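Local coordinates for protein Lys-gingipain catalytic subunit (Porphyromonas gingivalis, PDB 6I9A) that cleaves proteins after lysine as a secreted cysteine protease and may act as a virulence factor, this chain comprising its catalytic domain and the Ig-like domain that follows, at residues Gln258-Glu263 against His358-Gly363; Glu263-Val268 against Tyr274-Ser279. One frame throughout, in Å; residues are numbered along the deposited sequence.

Interaction 1: Gln258-Glu263 against His358-Gly363. With CA (calcium ion), chain H.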
ATOM      1  N   GLN A 258       1.373  -5.686  23.089  1.00 13.00           N
ATOM      2  CA  GLN A 258       1.518  -6.888  22.282  0.52 12.87           C
ATOM      3  C   GLN A 258       1.552  -6.471  20.815  1.00 12.15           C
ATOM      4  O   GLN A 258       1.012  -5.414  20.493  1.00 11.40           O
ATOM      5  CB  GLN A 258       0.344  -7.869  22.527  0.52 14.63           C
ATOM      6  CG  GLN A 258       0.239  -8.382  23.989  0.52 17.50           C
ATOM      7  CD  GLN A 258       1.465  -9.114  24.514  0.52 22.34           C
ATOM      8  OE1 GLN A 258       1.736  -9.113  25.722  0.52 28.58           O
ATOM      9  NE2 GLN A 258       2.233  -9.743  23.643  0.52 22.77           N
ATOM     10  N   PRO A 259       2.075  -7.276  19.893  1.00 11.73           N
ATOM     11  CA  PRO A 259       1.958  -6.921  18.474  1.00 10.89           C
ATOM     12  C   PRO A 259       0.471  -6.733  18.117  1.00 10.87           C
ATOM     13  O   PRO A 259      -0.410  -7.531  18.496  1.00 11.08           O
ATOM     14  CB  PRO A 259       2.555  -8.144  17.743  1.00 11.61           C
ATOM     15  CG  PRO A 259       3.588  -8.648  18.774  1.00 11.69           C
ATOM     16  CD  PRO A 259       2.828  -8.535  20.060  1.00 12.54           C
ATOM     17  N   CYS A 260       0.174  -5.646  17.415  1.00 10.54           N
ATOM     18  CA  CYS A 260      -1.214  -5.408  17.085  1.00 10.71           C
ATOM     19  C   CYS A 260      -1.654  -6.302  15.919  1.00  9.63           C
ATOM     20  O   CYS A 260      -0.827  -6.921  15.244  1.00  9.88           O
ATOM     21  CB  CYS A 260      -1.458  -3.928  16.796  1.00 10.60           C
ATOM     22  SG  CYS A 260      -0.676  -3.321  15.257  1.00 11.01           S
ATOM     23  N   PHE A 261      -2.961  -6.337  15.643  1.00  9.90           N
ATOM     24  CA  PHE A 261      -3.510  -7.132  14.571  1.00  9.46           C
ATOM     25  C   PHE A 261      -2.798  -6.851  13.236  1.00  9.35           C
ATOM     26  O   PHE A 261      -2.462  -7.791  12.498  1.00  9.47           O
ATOM     27  CB  PHE A 261      -5.018  -6.806  14.483  1.00 10.01           C
ATOM     28  CG  PHE A 261      -5.761  -7.572  13.436  1.00  9.54           C
ATOM     29  CD1 PHE A 261      -5.838  -7.104  12.120  1.00 10.12           C
ATOM     30  CD2 PHE A 261      -6.450  -8.735  13.771  1.00 10.70           C
ATOM     31  CE1 PHE A 261      -6.569  -7.792  11.156  1.00 11.56           C
ATOM     32  CE2 PHE A 261      -7.191  -9.421  12.807  1.00 10.86           C
ATOM     33  CZ  PHE A 261      -7.278  -8.928  11.513  1.00 10.39           C
ATOM     34  N   GLY A 262      -2.586  -5.559  12.908  1.00  8.82           N
ATOM     35  CA  GLY A 262      -1.947  -5.247  11.624  1.00  9.72           C
ATOM     36  C   GLY A 262      -0.500  -5.732  11.545  1.00  9.27           C
ATOM     37  O   GLY A 262      -0.013  -6.071  10.457  1.00 10.01           O
ATOM     38  N   GLU A 263       0.204  -5.742  12.697  1.00  8.93           N
ATOM     39  CA  GLU A 263       1.562  -6.262  12.728  1.00  9.81           C
ATOM     40  C   GLU A 263       1.517  -7.779  12.555  1.00  9.80           C
ATOM     41  O   GLU A 263       2.297  -8.357  11.811  1.00 10.09           O
ATOM     42  CB  GLU A 263       2.247  -5.878  14.048  1.00 10.03           C
ATOM     43  CG  GLU A 263       2.670  -4.412  14.046  1.00 11.12           C
ATOM     44  CD  GLU A 263       3.229  -3.953  15.383  1.00 10.63           C
ATOM     45  OE1 GLU A 263       2.589  -4.174  16.434  1.00 12.09           O
ATOM     46  OE2 GLU A 263       4.280  -3.277  15.359  1.00 10.74           O
ATOM     47  N   HIS A 358      -2.880   4.003   8.983  1.00  7.93           N
ATOM     48  CA  HIS A 358      -1.517   3.613   8.630  1.00  8.12           C
ATOM     49  C   HIS A 358      -1.527   2.449   7.694  1.00  7.84           C
ATOM     50  O   HIS A 358      -2.440   1.621   7.720  1.00  8.89           O
ATOM     51  CB  HIS A 358      -0.770   3.177   9.918  1.00  9.19           C
ATOM     52  CG  HIS A 358      -0.434   4.327  10.830  1.00  8.69           C
ATOM     53  ND1 HIS A 358      -1.376   4.909  11.637  1.00  8.91           N
ATOM     54  CD2 HIS A 358       0.738   5.005  10.977  1.00  9.38           C
ATOM     55  CE1 HIS A 358      -0.756   5.921  12.262  1.00  9.16           C
ATOM     56  NE2 HIS A 358       0.520   6.018  11.887  1.00  9.61           N
ATOM     57  N   VAL A 359      -0.406   2.340   6.943  1.00  8.14           N
ATOM     58  CA  VAL A 359      -0.062   1.125   6.237  1.00  8.05           C
ATOM     59  C   VAL A 359       1.018   0.391   7.054  1.00  8.25           C
ATOM     60  O   VAL A 359       2.081   0.972   7.346  1.00  8.83           O
ATOM     61  CB  VAL A 359       0.466   1.386   4.816  1.00  8.71           C
ATOM     62  CG1 VAL A 359       0.860   0.044   4.157  1.00  9.41           C
ATOM     63  CG2 VAL A 359      -0.579   2.108   3.935  1.00  9.90           C
ATOM     64  N   LEU A 360       0.754  -0.884   7.344  1.00  8.57           N
ATOM     65  CA  LEU A 360       1.739  -1.840   7.886  1.00  8.92           C
ATOM     66  C   LEU A 360       2.010  -2.853   6.768  1.00  8.63           C
ATOM     67  O   LEU A 360       1.104  -3.237   6.014  1.00 10.59           O
ATOM     68  CB  LEU A 360       1.220  -2.523   9.151  1.00  9.96           C
ATOM     69  CG  LEU A 360       1.129  -1.552  10.341  1.00 10.33           C
ATOM     70  CD1 LEU A 360       0.155  -2.056  11.409  1.00 10.94           C
ATOM     71  CD2 LEU A 360       2.526  -1.349  10.957  1.00 12.83           C
ATOM     72  N   GLY A 361       3.275  -3.249   6.624  1.00  9.05           N
ATOM     73  CA  GLY A 361       3.660  -3.994   5.432  1.00  9.65           C
ATOM     74  C   GLY A 361       3.953  -3.024   4.289  1.00  9.56           C
ATOM     75  O   GLY A 361       4.281  -1.857   4.525  1.00 10.73           O
ATOM     76  N   ASP A 362       3.923  -3.495   3.041  1.00  8.94           N
ATOM     77  CA  ASP A 362       4.501  -2.726   1.943  1.00  9.23           C
ATOM     78  C   ASP A 362       3.453  -1.922   1.190  1.00  8.46           C
ATOM     79  O   ASP A 362       2.693  -2.425   0.347  1.00  9.03           O
ATOM     80  CB  ASP A 362       5.239  -3.694   1.010  1.00  9.93           C
ATOM     81  CG  ASP A 362       6.017  -2.986  -0.098  1.00  9.25           C
ATOM     82  OD1 ASP A 362       5.860  -1.748  -0.242  1.00  9.67           O
ATOM     83  OD2 ASP A 362       6.818  -3.670  -0.788  1.00 10.06           O
ATOM     84  N   GLY A 363       3.442  -0.622   1.469  1.00  8.39           N
ATOM     85  CA  GLY A 363       2.517   0.310   0.850  1.00  9.43           C
ATOM     86  C   GLY A 363       2.811   0.656  -0.597  1.00  8.42           C
ATOM     87  O   GLY A 363       1.973   1.236  -1.306  1.00  8.83           O
TER
HETATM   88 CA    CA H 706       4.536  -3.068  17.804  1.00 10.30          CA
HETATM   89  O   HOH W   1       2.594  -3.232  19.289  1.00 11.66           O
HETATM   90  O   HOH W   2       5.679  -2.031  19.682  1.00 12.89           O
HETATM   91  O   HOH W   3       4.778  -5.146  18.905  1.00 12.10           O

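Interaction 2: Glu263-Val268 against Tyr274-Ser279. With CA (calcium ion), chain H.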
ATOM      1  N   GLU A 263       0.204  -5.742  12.697  1.00  8.93           N
ATOM      2  CA  GLU A 263       1.562  -6.262  12.728  1.00  9.81           C
ATOM      3  C   GLU A 263       1.517  -7.779  12.555  1.00  9.80           C
ATOM      4  O   GLU A 263       2.297  -8.357  11.811  1.00 10.09           O
ATOM      5  CB  GLU A 263       2.247  -5.878  14.048  1.00 10.03           C
ATOM      6  CG  GLU A 263       2.670  -4.412  14.046  1.00 11.12           C
ATOM      7  CD  GLU A 263       3.229  -3.953  15.383  1.00 10.63           C
ATOM      8  OE1 GLU A 263       2.589  -4.174  16.434  1.00 12.09           O
ATOM      9  OE2 GLU A 263       4.280  -3.277  15.359  1.00 10.74           O
ATOM     10  N   VAL A 264       0.616  -8.462  13.296  1.00  9.78           N
ATOM     11  CA  VAL A 264       0.595  -9.934  13.174  1.00 10.50           C
ATOM     12  C   VAL A 264       0.219 -10.357  11.765  1.00  9.94           C
ATOM     13  O   VAL A 264       0.834 -11.294  11.225  1.00  9.65           O
ATOM     14  CB  VAL A 264      -0.369 -10.527  14.231  1.00 10.29           C
ATOM     15  CG1 VAL A 264      -0.539 -12.038  14.047  1.00 11.59           C
ATOM     16  CG2 VAL A 264       0.163 -10.247  15.639  1.00 11.18           C
ATOM     17  N   ILE A 265      -0.778  -9.719  11.154  1.00  9.75           N
ATOM     18  CA  ILE A 265      -1.268 -10.212   9.868  1.00  9.58           C
ATOM     19  C   ILE A 265      -0.192 -10.069   8.778  1.00  9.69           C
ATOM     20  O   ILE A 265      -0.219 -10.840   7.810  1.00  9.87           O
ATOM     21  CB  ILE A 265      -2.605  -9.527   9.489  1.00  9.79           C
ATOM     22  CG1 ILE A 265      -3.430 -10.426   8.565  1.00  9.61           C
ATOM     23  CG2 ILE A 265      -2.385  -8.097   8.900  1.00 10.59           C
ATOM     24  CD1 ILE A 265      -4.889  -9.880   8.396  1.00 10.52           C
ATOM     25  N   THR A 266       0.748  -9.106   8.944  1.00  9.49           N
ATOM     26  CA  THR A 266       1.827  -8.962   7.987  1.00  9.93           C
ATOM     27  C   THR A 266       3.036  -9.794   8.399  1.00  9.47           C
ATOM     28  O   THR A 266       3.722 -10.314   7.515  1.00 10.15           O
ATOM     29  CB  THR A 266       2.163  -7.499   7.787  1.00 10.06           C
ATOM     30  OG1 THR A 266       2.399  -6.831   9.052  1.00 10.20           O
ATOM     31  CG2 THR A 266       1.104  -6.791   7.013  1.00 11.18           C
ATOM     32  N   ARG A 267       3.328  -9.948   9.702  1.00 10.03           N
ATOM     33  CA  ARG A 267       4.513 -10.711  10.154  1.00 10.86           C
ATOM     34  C   ARG A 267       4.376 -12.219   9.957  1.00 11.18           C
ATOM     35  O   ARG A 267       5.405 -12.889   9.885  1.00 12.32           O
ATOM     36  CB  ARG A 267       4.777 -10.455  11.640  1.00 10.64           C
ATOM     37  CG  ARG A 267       5.237  -9.052  11.943  1.00 10.23           C
ATOM     38  CD  ARG A 267       5.269  -8.838  13.432  1.00 10.72           C
ATOM     39  NE  ARG A 267       5.796  -7.498  13.689  1.00 10.59           N
ATOM     40  CZ  ARG A 267       6.142  -7.044  14.891  1.00 10.32           C
ATOM     41  NH1 ARG A 267       5.949  -7.796  15.978  1.00 11.24           N
ATOM     42  NH2 ARG A 267       6.623  -5.811  15.025  1.00 11.09           N
ATOM     43  N   VAL A 268       3.160 -12.786   9.942  1.00 10.89           N
ATOM     44  CA  VAL A 268       3.043 -14.249   9.926  1.00 11.31           C
ATOM     45  C   VAL A 268       3.644 -14.832   8.647  1.00 10.90           C
ATOM     46  O   VAL A 268       3.524 -14.289   7.534  1.00 11.50           O
ATOM     47  CB  VAL A 268       1.591 -14.705  10.152  1.00 10.52           C
ATOM     48  CG1 VAL A 268       1.183 -14.578  11.620  1.00 11.65           C
ATOM     49  CG2 VAL A 268       0.599 -13.987   9.234  1.00 10.87           C
ATOM     50  N   TYR A 274       0.219  -9.264   2.677  1.00  8.99           N
ATOM     51  CA  TYR A 274       1.455  -8.544   2.334  1.00  9.19           C
ATOM     52  C   TYR A 274       1.391  -7.073   2.775  1.00  9.25           C
ATOM     53  O   TYR A 274       2.432  -6.420   2.881  1.00  9.19           O
ATOM     54  CB  TYR A 274       1.748  -8.638   0.829  1.00  9.37           C
ATOM     55  CG  TYR A 274       0.701  -8.008  -0.052  1.00  8.91           C
ATOM     56  CD1 TYR A 274       0.650  -6.623  -0.221  1.00  9.20           C
ATOM     57  CD2 TYR A 274      -0.270  -8.780  -0.690  1.00  9.42           C
ATOM     58  CE1 TYR A 274      -0.306  -6.035  -1.051  1.00  9.49           C
ATOM     59  CE2 TYR A 274      -1.239  -8.193  -1.518  1.00  9.31           C
ATOM     60  CZ  TYR A 274      -1.277  -6.817  -1.653  1.00  9.40           C
ATOM     61  OH  TYR A 274      -2.188  -6.194  -2.456  1.00  9.93           O
ATOM     62  N   ALA A 275       0.193  -6.561   3.097  1.00  8.49           N
ATOM     63  CA  ALA A 275       0.025  -5.187   3.584  1.00  8.42           C
ATOM     64  C   ALA A 275      -1.310  -5.141   4.293  1.00  8.60           C
ATOM     65  O   ALA A 275      -2.251  -5.887   3.993  1.00  8.56           O
ATOM     66  CB  ALA A 275       0.057  -4.187   2.448  1.00  9.87           C
ATOM     67  N   TYR A 276      -1.391  -4.189   5.228  1.00  8.31           N
ATOM     68  CA  TYR A 276      -2.603  -3.927   6.039  1.00  7.96           C
ATOM     69  C   TYR A 276      -2.797  -2.455   6.153  1.00  7.62           C
ATOM     70  O   TYR A 276      -1.852  -1.708   6.412  1.00  8.68           O
ATOM     71  CB  TYR A 276      -2.426  -4.529   7.436  1.00  8.82           C
ATOM     72  CG  TYR A 276      -3.682  -4.403   8.278  1.00  8.52           C
ATOM     73  CD1 TYR A 276      -4.801  -5.188   8.011  1.00  9.17           C
ATOM     74  CD2 TYR A 276      -3.763  -3.477   9.314  1.00  9.39           C
ATOM     75  CE1 TYR A 276      -5.964  -5.085   8.777  1.00  8.47           C
ATOM     76  CE2 TYR A 276      -4.927  -3.375  10.097  1.00  9.07           C
ATOM     77  CZ  TYR A 276      -6.023  -4.182   9.811  1.00  8.45           C
ATOM     78  OH  TYR A 276      -7.181  -4.106  10.527  1.00  9.15           O
ATOM     79  N   ILE A 277      -4.051  -2.024   5.962  1.00  7.78           N
ATOM     80  CA  ILE A 277      -4.425  -0.634   6.252  1.00  7.55           C
ATOM     81  C   ILE A 277      -5.394  -0.648   7.428  1.00  7.66           C
ATOM     82  O   ILE A 277      -6.393  -1.390   7.388  1.00  8.41           O
ATOM     83  CB  ILE A 277      -5.122   0.040   5.033  1.00  7.72           C
ATOM     84  CG1 ILE A 277      -4.107   0.185   3.876  1.00  9.05           C
ATOM     85  CG2 ILE A 277      -5.656   1.420   5.452  1.00  9.12           C
ATOM     86  CD1 ILE A 277      -4.785   0.466   2.530  1.00  8.98           C
ATOM     87  N   GLY A 278      -5.101   0.108   8.464  1.00  7.58           N
ATOM     88  CA  GLY A 278      -6.010   0.202   9.586  1.00  8.18           C
ATOM     89  C   GLY A 278      -5.680   1.418  10.412  1.00  7.99           C
ATOM     90  O   GLY A 278      -4.781   2.218  10.077  1.00  8.70           O
ATOM     91  N   SER A 279      -6.392   1.563  11.515  1.00  8.02           N
ATOM     92  CA  SER A 279      -6.313   2.750  12.365  1.00  8.14           C
ATOM     93  C   SER A 279      -5.599   2.460  13.669  1.00  8.91           C
ATOM     94  O   SER A 279      -5.825   1.435  14.310  1.00  9.04           O
ATOM     95  CB  SER A 279      -7.725   3.216  12.684  1.00  8.50           C
ATOM     96  OG  SER A 279      -7.702   4.418  13.451  1.00  8.70           O
TER
HETATM   97 CA    CA H 706       4.536  -3.068  17.804  1.00 10.30          CA
HETATM   98  O   HOH W   2       5.679  -2.031  19.682  1.00 12.89           O
HETATM   99  O   HOH W   1       2.594  -3.232  19.289  1.00 11.66           O
HETATM  100  O   HOH W   3       4.778  -5.146  18.905  1.00 12.10           O

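Interaction 1: Gln258-Glu263 against His358-Gly363
L360 carries the strand side of this contact with a single methyl, CD1, set against the first turn of helix 261-267. That methyl meets G262 C at 3.7 Å and then E263 N at 3.9 Å. The sulfur C260 SG borders the same methyl, 4.1 Å from L360 CD1. With L360 CG anti to its own carbonyl carbon (chi1 -69°), the branch reaches across to the helix. G262 has no side chain, so the methyl rests directly on backbone. Behind this layer, C260 and E263 form a capping box. E263 OE1 accepts from C260 N at 3.0 Å through its anti lone pair, a nearly straight bond (165° at the hydrogen). E263 N returns only a weak bond to C260 SG. The bond from C260 N is consistent with fixing the carboxylate, whose two oxygens chelate calcium, E263 OE1 at 2.6 Å and E263 OE2 at 2.5 Å from the ion. E263 OE2 also hydrogen-bonds S122 OG. D85 and F254 O complete the protein side of the calcium site, and Q258 O accepts from one of its three waters. Strand 357-361 is an edge strand of the mixed sheet within this chain, beside strand 273-279; V359 packs on helix 325-342, L360 touches R120 of strand 117-121, and F261 of the helix stacks on W222.

Interaction 2: Glu263-Val268 against Tyr274-Ser279
One turn before the T266 methyl that meets A275, the carbonyl oxygen E263 O is gripped by the helix backbone: R267 N donates to E263 O at 2.8 Å, and T266 N adds a weak bond. The T266 hydroxyl turns back on the same turn, with G262 O and E263 O both within reach of its one proton. Its oxygen lies between the backbone N and the carbonyl carbon (chi1 52°), which leaves T266 CG2 to face the strand, 3.9 Å from A275 CA and 4.2 Å from Y276 CB. Beside it, I265 CG2 sits obliquely against the base of the Y276 side chain, 3.9 Å from Y276 CB, and the two side chains cross at about a right angle. The Y276 hydroxyl is hydrogen-bonded to T251 OG1 at the far end of the ring. On the helix's calcium side, R267 NH2 lies 3.5 Å from E263 OE2, but the oxygen stands off the plane of the guanidinium, so the pairing is probably electrostatic rather than a directed hydrogen bond. E263 CB covers one guanidinium face near its rim, while R267 NH2 bonds D85 and S122. The axes of 263-267 and 275-279 run nearly antiparallel, at 168°, with a closest approach of 7.9 Å, in the second half of a beta-alpha-beta unit that starts from strand 242-247. No hydrogen bond links the two segments; methyl and ring carbons join them, while the T266 hydroxyl is turned to its own helix and the Y276 hydroxyl to T251, consistent with a buried, apolar helix-to-sheet interface.

In the fold
Helix 261-267 lies on two neighbouring strands of the mixed sheet, its N-terminal turn on 357-361 in interaction 1 and its later residues on 273-279 in interaction 2. The strands are joined by backbone bonds such as Y276 N to L360 O (2.8 Å), and Y276 CD2 packs against G262 CA at 3.4 Å, so the tyrosine ring touches both contacts. E263, which belongs to a segment of each and touches L360 in interaction 1, binds calcium. Both lie near, but outside, the catalytic centre of this C25 peptidase: the side chain of Y276 is about 9 Å from that of the nucleophile C249 and about 10 Å from the bound inhibitor KYT-36, that of C260 about 13 Å from the inhibitor.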